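Local atomic coordinates of soluble lytic transglycosylase B3 (Pseudomonas aeruginosa, PDB entry 5ANZ), a protein that probably cleaves the glycan strands of peptidoglycan as a lytic transglycosylase, takes part in cell-wall turnover and carries a bound calcium ion. Residues P106-Q111 and G337-S342; G124-R129 and A234-A239; V138-M143 and S330-A335; L304-A307 and A313-V316. One frame throughout, in Å; residues are numbered along the deposited sequence. Where two conformers were deposited one is given.

Interaction 1 (P106-Q111 and G337-S342); sequences PLRVRQ and GLLADS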
loop_
_atom_site.group_PDB
_atom_site.type_symbol
_atom_site.label_atom_id
_atom_site.label_comp_id
_atom_site.label_asym_id
_atom_site.label_seq_id
_atom_site.Cartn_x
_atom_site.Cartn_y
_atom_site.Cartn_z
ATOM N N PRO A 106 -11.942 12.928 -9.440
ATOM C CA PRO A 106 -13.252 12.550 -9.984
ATOM C C PRO A 106 -13.135 11.658 -11.221
ATOM O O PRO A 106 -14.001 10.849 -11.485
ATOM C CB PRO A 106 -13.888 13.903 -10.346
ATOM C CG PRO A 106 -13.239 14.870 -9.417
ATOM C CD PRO A 106 -11.825 14.382 -9.226
ATOM N N LEU A 107 -12.069 11.820 -11.992
ATOM C CA LEU A 107 -11.898 10.970 -13.160
ATOM C C LEU A 107 -11.694 9.499 -12.751
ATOM O O LEU A 107 -12.222 8.593 -13.406
ATOM C CB LEU A 107 -10.733 11.475 -14.006
ATOM C CG LEU A 107 -10.969 12.907 -14.506
ATOM C CD1 LEU A 107 -9.685 13.530 -15.056
ATOM C CD2 LEU A 107 -12.086 12.933 -15.552
ATOM N N ARG A 108 -10.967 9.258 -11.663
ATOM C CA ARG A 108 -10.770 7.880 -11.203
ATOM C C ARG A 108 -12.054 7.340 -10.580
ATOM O O ARG A 108 -12.378 6.162 -10.723
ATOM C CB ARG A 108 -9.616 7.764 -10.202
ATOM C CG ARG A 108 -9.375 6.305 -9.743
ATOM C CD ARG A 108 -8.018 6.082 -9.042
ATOM N NE ARG A 108 -6.894 6.270 -9.965
ATOM C CZ ARG A 108 -6.152 7.371 -10.038
ATOM N NH1 ARG A 108 -6.390 8.392 -9.225
ATOM N NH2 ARG A 108 -5.167 7.454 -10.927
ATOM N N VAL A 109 -12.782 8.191 -9.870
ATOM C CA VAL A 109 -14.056 7.757 -9.292
ATOM C C VAL A 109 -15.008 7.341 -10.405
ATOM O O VAL A 109 -15.598 6.258 -10.372
ATOM C CB VAL A 109 -14.722 8.878 -8.454
ATOM C CG1 VAL A 109 -16.098 8.447 -7.943
ATOM C CG2 VAL A 109 -13.805 9.309 -7.310
ATOM N N ARG A 110 -15.168 8.196 -11.414
ATOM C CA ARG A 110 -16.125 7.855 -12.448
ATOM C C ARG A 110 -15.666 6.639 -13.252
ATOM O O ARG A 110 -16.506 5.842 -13.663
ATOM C CB ARG A 110 -16.394 9.043 -13.374
ATOM C CG ARG A 110 -15.268 9.447 -14.266
ATOM C CD ARG A 110 -15.724 10.625 -15.127
ATOM N NE ARG A 110 -14.827 10.847 -16.251
ATOM C CZ ARG A 110 -15.046 11.729 -17.214
ATOM N NH1 ARG A 110 -16.139 12.477 -17.192
ATOM N NH2 ARG A 110 -14.172 11.855 -18.201
ATOM N N GLN A 111 -14.356 6.459 -13.445
ATOM C CA GLN A 111 -13.899 5.280 -14.196
ATOM C C GLN A 111 -14.218 4.006 -13.407
ATOM O O GLN A 111 -14.599 2.989 -13.993
ATOM C CB GLN A 111 -12.397 5.341 -14.502
ATOM C CG GLN A 111 -11.990 6.232 -15.658
ATOM C CD GLN A 111 -10.477 6.254 -15.871
ATOM O OE1 GLN A 111 -9.700 5.988 -14.948
ATOM N NE2 GLN A 111 -10.057 6.570 -17.091
ATOM N N GLY A 337 -10.006 3.054 0.919
ATOM C CA GLY A 337 -11.296 3.099 1.590
ATOM C C GLY A 337 -12.175 4.239 1.097
ATOM O O GLY A 337 -13.359 4.058 0.818
ATOM N N LEU A 338 -11.581 5.425 0.999
ATOM C CA LEU A 338 -12.337 6.589 0.509
ATOM C C LEU A 338 -12.735 6.460 -0.965
ATOM O O LEU A 338 -13.796 6.937 -1.373
ATOM C CB LEU A 338 -11.537 7.880 0.708
ATOM C CG LEU A 338 -11.293 8.292 2.164
ATOM C CD1 LEU A 338 -10.267 9.413 2.220
ATOM C CD2 LEU A 338 -12.608 8.720 2.845
ATOM N N LEU A 339 -11.891 5.825 -1.775
ATOM C CA LEU A 339 -12.265 5.602 -3.169
ATOM C C LEU A 339 -13.459 4.641 -3.255
ATOM O O LEU A 339 -14.415 4.874 -3.999
ATOM C CB LEU A 339 -11.085 5.050 -3.969
ATOM C CG LEU A 339 -11.364 4.784 -5.446
ATOM C CD1 LEU A 339 -11.845 6.044 -6.186
ATOM C CD2 LEU A 339 -10.087 4.249 -6.092
ATOM N N ALA A 340 -13.395 3.547 -2.497
ATOM C CA ALA A 340 -14.516 2.611 -2.472
ATOM C C ALA A 340 -15.781 3.327 -2.033
ATOM O O ALA A 340 -16.830 3.174 -2.648
ATOM C CB ALA A 340 -14.214 1.447 -1.536
ATOM N N ASP A 341 -15.670 4.147 -0.985
ATOM C CA ASP A 341 -16.835 4.935 -0.543
ATOM C C ASP A 341 -17.348 5.896 -1.626
ATOM O O ASP A 341 -18.552 6.122 -1.776
ATOM C CB ASP A 341 -16.479 5.764 0.696
ATOM C CG ASP A 341 -16.249 4.920 1.943
ATOM O OD1 ASP A 341 -16.504 3.696 1.914
ATOM O OD2 ASP A 341 -15.849 5.517 2.975
ATOM N N SER A 342 -16.414 6.491 -2.358
ATOM C CA SER A 342 -16.767 7.470 -3.390
ATOM C C SER A 342 -17.640 6.888 -4.496
ATOM O O SER A 342 -18.435 7.586 -5.111
ATOM C CB SER A 342 -15.503 8.055 -4.017
ATOM O OG SER A 342 -14.716 8.760 -3.077
#
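V109 on helix 106-118 sets its two methyls against S342 and L339 of helix 330-343. With CG1 anti to the backbone N (chi1 176°), the isopropyl group straddles the S342 side chain: CG2 lies 3.9 Å from S342 CB, while CG1 faces the backbone oxygen S342 O at 3.8 Å. CG2 also meets the tip of L339, 4.0 Å from its CD1, the two side chains sliding past each other in opposite directions. L339 forks between two partners. Its second methyl, CD2, touches CD of R108 at 4.0 Å, where the two chains cross at about a right angle. The aliphatic part of R108 does this work; the chain then bends at chi3 (-66°), and the guanidinium turns to A103 O, with a weak bond from NE to N146 OD1. S342 presents CB to V109, while OG bonds to L338 O at 2.7 Å within its own helix; S342 N reaches the same oxygen from the opposite face of the carbonyl plane. The axes of the two segments pass 9.8 Å apart at a crossing angle of -60°. This is apolar helix-helix packing, partly buried, within the largely helical lysozyme-like transglycosylase domain.

Interaction 2 (G124-R129 and A234-A239); sequences GEVDAR and ALASTA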
loop_
_atom_site.group_PDB
_atom_site.type_symbol
_atom_site.label_atom_id
_atom_site.label_comp_id
_atom_site.label_asym_id
_atom_site.label_seq_id
_atom_site.Cartn_x
_atom_site.Cartn_y
_atom_site.Cartn_z
ATOM N N GLY A 124 -20.229 -9.658 -9.192
ATOM C CA GLY A 124 -21.248 -10.285 -8.365
ATOM C C GLY A 124 -20.838 -11.692 -7.986
ATOM O O GLY A 124 -20.977 -12.107 -6.840
ATOM N N GLU A 125 -20.325 -12.432 -8.962
ATOM C CA GLU A 125 -19.864 -13.792 -8.734
ATOM C C GLU A 125 -18.630 -13.809 -7.824
ATOM O O GLU A 125 -18.456 -14.721 -7.018
ATOM C CB GLU A 125 -19.576 -14.481 -10.072
ATOM C CG GLU A 125 -20.841 -14.617 -10.915
ATOM C CD GLU A 125 -20.604 -15.198 -12.298
ATOM O OE1 GLU A 125 -19.464 -15.126 -12.798
ATOM O OE2 GLU A 125 -21.572 -15.730 -12.886
ATOM N N VAL A 126 -17.788 -12.787 -7.943
ATOM C CA VAL A 126 -16.595 -12.686 -7.109
ATOM C C VAL A 126 -16.953 -12.249 -5.691
ATOM O O VAL A 126 -16.475 -12.839 -4.727
ATOM C CB VAL A 126 -15.579 -11.698 -7.712
ATOM C CG1 VAL A 126 -14.503 -11.350 -6.693
ATOM C CG2 VAL A 126 -14.959 -12.283 -8.985
ATOM N N ASP A 127 -17.770 -11.195 -5.595
ATOM C CA ASP A 127 -18.313 -10.658 -4.338
ATOM C C ASP A 127 -18.946 -11.790 -3.537
ATOM O O ASP A 127 -18.781 -11.865 -2.320
ATOM C CB ASP A 127 -19.337 -9.533 -4.644
ATOM C CG ASP A 127 -19.861 -8.800 -3.396
ATOM O OD1 ASP A 127 -20.312 -9.468 -2.437
ATOM O OD2 ASP A 127 -19.883 -7.531 -3.411
ATOM N N ALA A 128 -19.656 -12.675 -4.237
ATOM C CA ALA A 128 -20.371 -13.775 -3.605
ATOM C C ALA A 128 -19.493 -14.992 -3.306
ATOM O O ALA A 128 -19.683 -15.653 -2.284
ATOM C CB ALA A 128 -21.564 -14.187 -4.470
ATOM N N ARG A 129 -18.537 -15.298 -4.179
ATOM C CA ARG A 129 -17.685 -16.467 -3.956
ATOM C C ARG A 129 -16.622 -16.249 -2.868
ATOM O O ARG A 129 -16.289 -17.175 -2.125
ATOM C CB ARG A 129 -16.995 -16.898 -5.254
ATOM C CG ARG A 129 -15.847 -17.857 -5.008
ATOM C CD ARG A 129 -15.596 -18.794 -6.170
ATOM N NE ARG A 129 -14.776 -19.932 -5.753
ATOM C CZ ARG A 129 -14.283 -20.848 -6.581
ATOM N NH1 ARG A 129 -14.518 -20.765 -7.884
ATOM N NH2 ARG A 129 -13.548 -21.845 -6.107
ATOM N N ALA A 234 -8.130 -11.212 -12.838
ATOM C CA ALA A 234 -7.586 -10.119 -12.031
ATOM C C ALA A 234 -8.478 -9.790 -10.841
ATOM O O ALA A 234 -7.992 -9.647 -9.727
ATOM C CB ALA A 234 -7.401 -8.854 -12.894
ATOM N N LEU A 235 -9.772 -9.642 -11.100
ATOM C CA LEU A 235 -10.711 -9.272 -10.045
ATOM C C LEU A 235 -10.825 -10.396 -9.004
ATOM O O LEU A 235 -10.835 -10.131 -7.805
ATOM C CB LEU A 235 -12.082 -8.925 -10.646
ATOM C CG LEU A 235 -12.076 -7.674 -11.551
ATOM C CD1 LEU A 235 -13.413 -7.521 -12.322
ATOM C CD2 LEU A 235 -11.753 -6.426 -10.726
ATOM N N ALA A 236 -10.890 -11.636 -9.464
ATOM C CA ALA A 236 -10.987 -12.746 -8.520
ATOM C C ALA A 236 -9.710 -12.861 -7.701
ATOM O O ALA A 236 -9.767 -13.192 -6.504
ATOM C CB ALA A 236 -11.267 -14.038 -9.252
ATOM N N SER A 237 -8.563 -12.608 -8.339
ATOM C CA SER A 237 -7.286 -12.666 -7.642
ATOM C C SER A 237 -7.219 -11.607 -6.552
ATOM O O SER A 237 -6.776 -11.878 -5.435
ATOM C CB SER A 237 -6.111 -12.492 -8.622
ATOM O OG SER A 237 -6.091 -13.541 -9.573
ATOM N N THR A 238 -7.668 -10.400 -6.874
ATOM C CA THR A 238 -7.671 -9.312 -5.907
ATOM C C THR A 238 -8.532 -9.678 -4.710
ATOM O O THR A 238 -8.136 -9.467 -3.560
ATOM C CB THR A 238 -8.187 -8.030 -6.550
ATOM O OG1 THR A 238 -7.334 -7.696 -7.653
ATOM C CG2 THR A 238 -8.205 -6.866 -5.533
ATOM N N ALA A 239 -9.710 -10.228 -4.988
ATOM C CA ALA A 239 -10.646 -10.595 -3.931
ATOM C C ALA A 239 -10.076 -11.709 -3.066
ATOM O O ALA A 239 -10.203 -11.694 -1.847
ATOM C CB ALA A 239 -11.987 -11.029 -4.533
#
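V126 is the one side chain of 124-129 that packs on 234-239, in a near-parallel helix pair of the lysozyme-like transglycosylase domain. The axes of the two segments run 9.7 Å apart with only 21° between their N-to-C directions. Near the start of the first segment, E125 lies against F219, a neighbour in the calcium-binding loop region that also touches V126. V126 itself points toward the second helix and lays its methyls over a surface built from alanines and backbone. Its CG1, anti to the backbone N (chi1 167°), lies by the backbone oxygen L235 O, at 4.0 Å, and by A239. The other methyl, CG2, rests on A236, 4.0 Å from its CA and 4.1 Å from its CB. The two methyls of V126 thus bridge A236 and A239, about one turn apart on helix 231-244, where the small alanines are consistent with the V126 and A236 CA atoms approaching to 5.8 Å. D127 follows and turns away from this helix; its OD2 accepts a hydrogen bond from A134 N, linking helix 120-130 to the start of helix 134-145. Pointing away from helix 120-130, S237 has its OG bonded to D233 O and V217 N, while D233 and D218 belong to the calcium site; the ion lies about 9 Å from the A236 side chain. The contact is therefore plain packing near the metal loop. It is tightest where V126 CG1 meets A239 CB at 3.3 Å, shorter than usual for two carbons.

Interaction 3 (V138-M143 and S330-A335); sequences VAIWGM and SAYALA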
loop_
_atom_site.group_PDB
_atom_site.type_symbol
_atom_site.label_atom_id
_atom_site.label_comp_id
_atom_site.label_asym_id
_atom_site.label_seq_id
_atom_site.Cartn_x
_atom_site.Cartn_y
_atom_site.Cartn_z
ATOM N N VAL A 138 -12.765 -3.160 -6.659
ATOM C CA VAL A 138 -12.571 -2.194 -7.727
ATOM C C VAL A 138 -11.710 -1.009 -7.262
ATOM O O VAL A 138 -10.914 -0.487 -8.030
ATOM C CB VAL A 138 -13.927 -1.716 -8.300
ATOM C CG1 VAL A 138 -13.750 -0.511 -9.238
ATOM C CG2 VAL A 138 -14.601 -2.886 -9.063
ATOM N N ALA A 139 -11.825 -0.609 -5.995
ATOM C CA ALA A 139 -10.977 0.474 -5.518
ATOM C C ALA A 139 -9.508 0.075 -5.534
ATOM O O ALA A 139 -8.654 0.873 -5.886
ATOM C CB ALA A 139 -11.405 0.912 -4.103
ATOM N N ILE A 140 -9.212 -1.157 -5.134
ATOM C CA ILE A 140 -7.819 -1.625 -5.145
ATOM C C ILE A 140 -7.304 -1.624 -6.593
ATOM O O ILE A 140 -6.175 -1.195 -6.873
ATOM C CB ILE A 140 -7.703 -3.037 -4.530
ATOM C CG1 ILE A 140 -7.959 -3.022 -3.009
ATOM C CG2 ILE A 140 -6.314 -3.661 -4.857
ATOM C CD1 ILE A 140 -6.785 -2.604 -2.116
ATOM N N TRP A 141 -8.141 -2.115 -7.495
ATOM C CA TRP A 141 -7.811 -2.177 -8.907
ATOM C C TRP A 141 -7.497 -0.771 -9.439
ATOM O O TRP A 141 -6.552 -0.561 -10.190
ATOM C CB TRP A 141 -8.996 -2.777 -9.656
ATOM C CG TRP A 141 -8.803 -3.201 -11.079
ATOM C CD1 TRP A 141 -7.638 -3.561 -11.716
ATOM C CD2 TRP A 141 -9.851 -3.353 -12.035
ATOM N NE1 TRP A 141 -7.925 -3.935 -13.018
ATOM C CE2 TRP A 141 -9.272 -3.808 -13.232
ATOM C CE3 TRP A 141 -11.242 -3.165 -11.985
ATOM C CZ2 TRP A 141 -10.031 -4.067 -14.372
ATOM C CZ3 TRP A 141 -11.992 -3.436 -13.104
ATOM C CH2 TRP A 141 -11.389 -3.876 -14.286
ATOM N N GLY A 142 -8.302 0.203 -9.041
ATOM C CA GLY A 142 -8.043 1.589 -9.414
ATOM C C GLY A 142 -6.727 2.116 -8.858
ATOM O O GLY A 142 -5.967 2.781 -9.565
ATOM N N MET A 143 -6.462 1.838 -7.582
ATOM C CA MET A 143 -5.249 2.337 -6.945
ATOM C C MET A 143 -3.992 1.630 -7.449
ATOM O O MET A 143 -2.926 2.239 -7.507
ATOM C CB MET A 143 -5.347 2.201 -5.412
ATOM C CG MET A 143 -6.317 3.186 -4.772
ATOM S SD MET A 143 -5.863 4.904 -5.025
ATOM C CE MET A 143 -4.346 4.950 -4.056
ATOM N N SER A 330 -0.449 3.732 5.372
ATOM C CA SER A 330 -1.743 4.174 5.869
ATOM C C SER A 330 -2.393 5.158 4.900
ATOM O O SER A 330 -3.612 5.188 4.783
ATOM C CB SER A 330 -1.616 4.800 7.261
ATOM O OG SER A 330 -1.293 3.814 8.225
ATOM N N ALA A 331 -1.587 5.946 4.193
ATOM C CA ALA A 331 -2.151 6.873 3.199
ATOM C C ALA A 331 -2.823 6.084 2.057
ATOM O O ALA A 331 -3.941 6.391 1.635
ATOM C CB ALA A 331 -1.087 7.790 2.652
ATOM N N TYR A 332 -2.136 5.059 1.581
ATOM C CA TYR A 332 -2.695 4.169 0.562
ATOM C C TYR A 332 -3.992 3.540 1.017
ATOM O O TYR A 332 -4.988 3.536 0.294
ATOM C CB TYR A 332 -1.691 3.073 0.219
ATOM C CG TYR A 332 -2.265 1.955 -0.642
ATOM C CD1 TYR A 332 -2.903 0.864 -0.064
ATOM C CD2 TYR A 332 -2.131 1.971 -2.024
ATOM C CE1 TYR A 332 -3.402 -0.177 -0.842
ATOM C CE2 TYR A 332 -2.633 0.936 -2.808
ATOM C CZ TYR A 332 -3.275 -0.127 -2.205
ATOM O OH TYR A 332 -3.763 -1.171 -2.966
ATOM N N ALA A 333 -3.997 2.995 2.231
ATOM C CA ALA A 333 -5.186 2.291 2.693
ATOM C C ALA A 333 -6.338 3.270 2.909
ATOM O O ALA A 333 -7.483 2.946 2.607
ATOM C CB ALA A 333 -4.884 1.491 3.969
ATOM N N LEU A 334 -6.033 4.486 3.367
ATOM C CA LEU A 334 -7.079 5.507 3.484
ATOM C C LEU A 334 -7.653 5.848 2.104
ATOM O O LEU A 334 -8.889 5.944 1.942
ATOM C CB LEU A 334 -6.516 6.758 4.175
ATOM C CG LEU A 334 -7.503 7.890 4.448
ATOM C CD1 LEU A 334 -8.696 7.405 5.251
ATOM C CD2 LEU A 334 -6.754 8.989 5.206
ATOM N N ALA A 335 -6.771 5.973 1.107
ATOM C CA ALA A 335 -7.206 6.260 -0.268
ATOM C C ALA A 335 -8.108 5.156 -0.789
ATOM O O ALA A 335 -9.150 5.426 -1.389
ATOM C CB ALA A 335 -6.013 6.441 -1.209
#
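Y332 carries CG anti to its backbone N (chi1 170°), sending the phenol across to I140 and M143, while M143 folds back at chi2 and chi3 (chi3 -67°) until its methyl faces A335. The two segments belong to helices 134-145 and 330-343 inside the helical core of the lysozyme-like domain; the segment axes, 10.8 Å apart, cross at 128°. The ring meets its neighbours obliquely. M143 CB lies 4.0 Å from Y332 CE2, at the start of a methionine chain that continues past the ring to A335. I140 crosses the tyrosine at about a right angle and places CD1 3.5 Å from Y332 OH, with CG2 of the same residue 4.0 Å from that oxygen. The phenol oxygen thus packs against two carbons of I140, and it also has a weak hydrogen bond to E144 OE2, just beyond the first segment. Y326, a residue that binds N-acetyl-D-glucosamine, packs on both I140 and Y332, so the contact adjoins that part of the sugar site. M143 and A335 also both touch A103 of helix 96-103. The bent methionine ends with CE 3.6 Å and SD 4.1 Å from A335 CB.

Interaction 4 (L304-A307 and A313-V316); sequences LLPA and AFLV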
loop_
_atom_site.group_PDB
_atom_site.type_symbol
_atom_site.label_atom_id
_atom_site.label_comp_id
_atom_site.label_asym_id
_atom_site.label_seq_id
_atom_site.Cartn_x
_atom_site.Cartn_y
_atom_site.Cartn_z
ATOM N N LEU A 304 -6.599 6.949 13.475
ATOM C CA LEU A 304 -5.668 7.451 12.476
ATOM C C LEU A 304 -5.764 8.976 12.314
ATOM O O LEU A 304 -6.853 9.518 12.099
ATOM C CB LEU A 304 -5.934 6.763 11.139
ATOM C CG LEU A 304 -5.088 7.116 9.919
ATOM C CD1 LEU A 304 -3.666 6.594 10.045
ATOM C CD2 LEU A 304 -5.762 6.546 8.684
ATOM N N LEU A 305 -4.624 9.655 12.433
ATOM C CA LEU A 305 -4.545 11.105 12.234
ATOM C C LEU A 305 -3.532 11.441 11.139
ATOM O O LEU A 305 -2.383 11.758 11.448
ATOM C CB LEU A 305 -4.125 11.820 13.521
ATOM C CG LEU A 305 -5.065 11.925 14.718
ATOM C CD1 LEU A 305 -4.311 12.477 15.920
ATOM C CD2 LEU A 305 -6.237 12.825 14.372
ATOM N N PRO A 306 -3.952 11.390 9.869
ATOM C CA PRO A 306 -2.979 11.486 8.771
ATOM C C PRO A 306 -2.203 12.814 8.724
ATOM O O PRO A 306 -1.104 12.842 8.165
ATOM C CB PRO A 306 -3.838 11.313 7.510
ATOM C CG PRO A 306 -5.249 11.531 7.941
ATOM C CD PRO A 306 -5.331 11.186 9.396
ATOM N N ALA A 307 -2.744 13.883 9.309
ATOM C CA ALA A 307 -2.020 15.155 9.359
ATOM C C ALA A 307 -1.977 15.750 10.762
ATOM O O ALA A 307 -1.995 16.972 10.924
ATOM C CB ALA A 307 -2.644 16.147 8.388
ATOM N N ALA A 313 -9.658 13.097 11.613
ATOM C CA ALA A 313 -9.392 11.881 12.376
ATOM C C ALA A 313 -10.304 10.763 11.892
ATOM O O ALA A 313 -11.460 11.012 11.524
ATOM C CB ALA A 313 -9.583 12.125 13.859
ATOM N N PHE A 314 -9.774 9.540 11.875
ATOM C CA PHE A 314 -10.536 8.381 11.431
ATOM C C PHE A 314 -10.414 7.260 12.442
ATOM O O PHE A 314 -9.344 7.082 13.017
ATOM C CB PHE A 314 -10.025 7.891 10.071
ATOM C CG PHE A 314 -10.135 8.917 8.985
ATOM C CD1 PHE A 314 -9.126 9.845 8.788
ATOM C CD2 PHE A 314 -11.240 8.954 8.166
ATOM C CE1 PHE A 314 -9.227 10.797 7.782
ATOM C CE2 PHE A 314 -11.346 9.915 7.155
ATOM C CZ PHE A 314 -10.332 10.832 6.968
ATOM N N LEU A 315 -11.485 6.499 12.652
ATOM C CA LEU A 315 -11.335 5.211 13.327
ATOM C C LEU A 315 -11.221 4.176 12.232
ATOM O O LEU A 315 -12.052 4.164 11.330
ATOM C CB LEU A 315 -12.510 4.887 14.243
ATOM C CG LEU A 315 -12.516 5.688 15.537
ATOM C CD1 LEU A 315 -13.722 5.324 16.380
ATOM C CD2 LEU A 315 -11.220 5.422 16.297
ATOM N N VAL A 316 -10.208 3.315 12.295
ATOM C CA VAL A 316 -10.047 2.319 11.241
ATOM C C VAL A 316 -10.154 0.910 11.816
ATOM O O VAL A 316 -9.665 0.612 12.906
ATOM C CB VAL A 316 -8.734 2.504 10.474
ATOM C CG1 VAL A 316 -8.735 3.866 9.780
ATOM C CG2 VAL A 316 -7.516 2.376 11.389
#
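L304 and F314 form an antiparallel hydrogen-bonded pair, with their CA atoms 5.1 Å apart, in a beta-hairpin, where strand 300-304 ends beside strand 313-316. Two backbone bonds close the pair: L304 N to F314 O at 2.8 Å, almost straight at 176°, and F314 N to L304 O at 2.9 Å. L304 O also receives a CA-H contact from A313. Beyond L304 the first segment leaves the sheet as loop, but L305 and P306 still pack on the strand. L304 and F314 lie on the same face of the sheet, and there L304 CD2 meets V316 CG1 at 4.1 Å. P306 comes to the edge of the F314 ring, near its plane, with CG 4.0 Å from CE1; the two side chains cross at about a right angle. L305 starts away from the strand, yet with CG beside its backbone N (chi1 -71°) CD2 swings back to A313 CB at 3.5 Å, a tight pair of methyls. Polar contact is thus confined to the main chain: the paired amides and carbonyls fix the register, and hydrocarbon fills in around them, joining the sheet to the helical core.

Helix 330-343 joins three of the contacts. Its later turns serve interaction 1 and its first turns interaction 3, whose centres lie 9 Å apart; L339 CD2 packs 3.7 Å from A139 O between them. The same helix meets interaction 4 through L334, whose CD2 is 4.0 Å from F314 CE1, and through S330, whose CB is 3.9 Å from L304 CD1. Interaction 2 meets helix 134-145 through L235 CD2 on W141 CE3 (3.5 Å) and T238 CG2 on I140 CG2 (3.8 Å). In interaction 3 the I140 side chain is about 4 Å from that of the sugar-binding Y326; in interaction 2 the A236 side chain is about 9 Å from the calcium ion. Interactions 1 and 4 lie away from both sites.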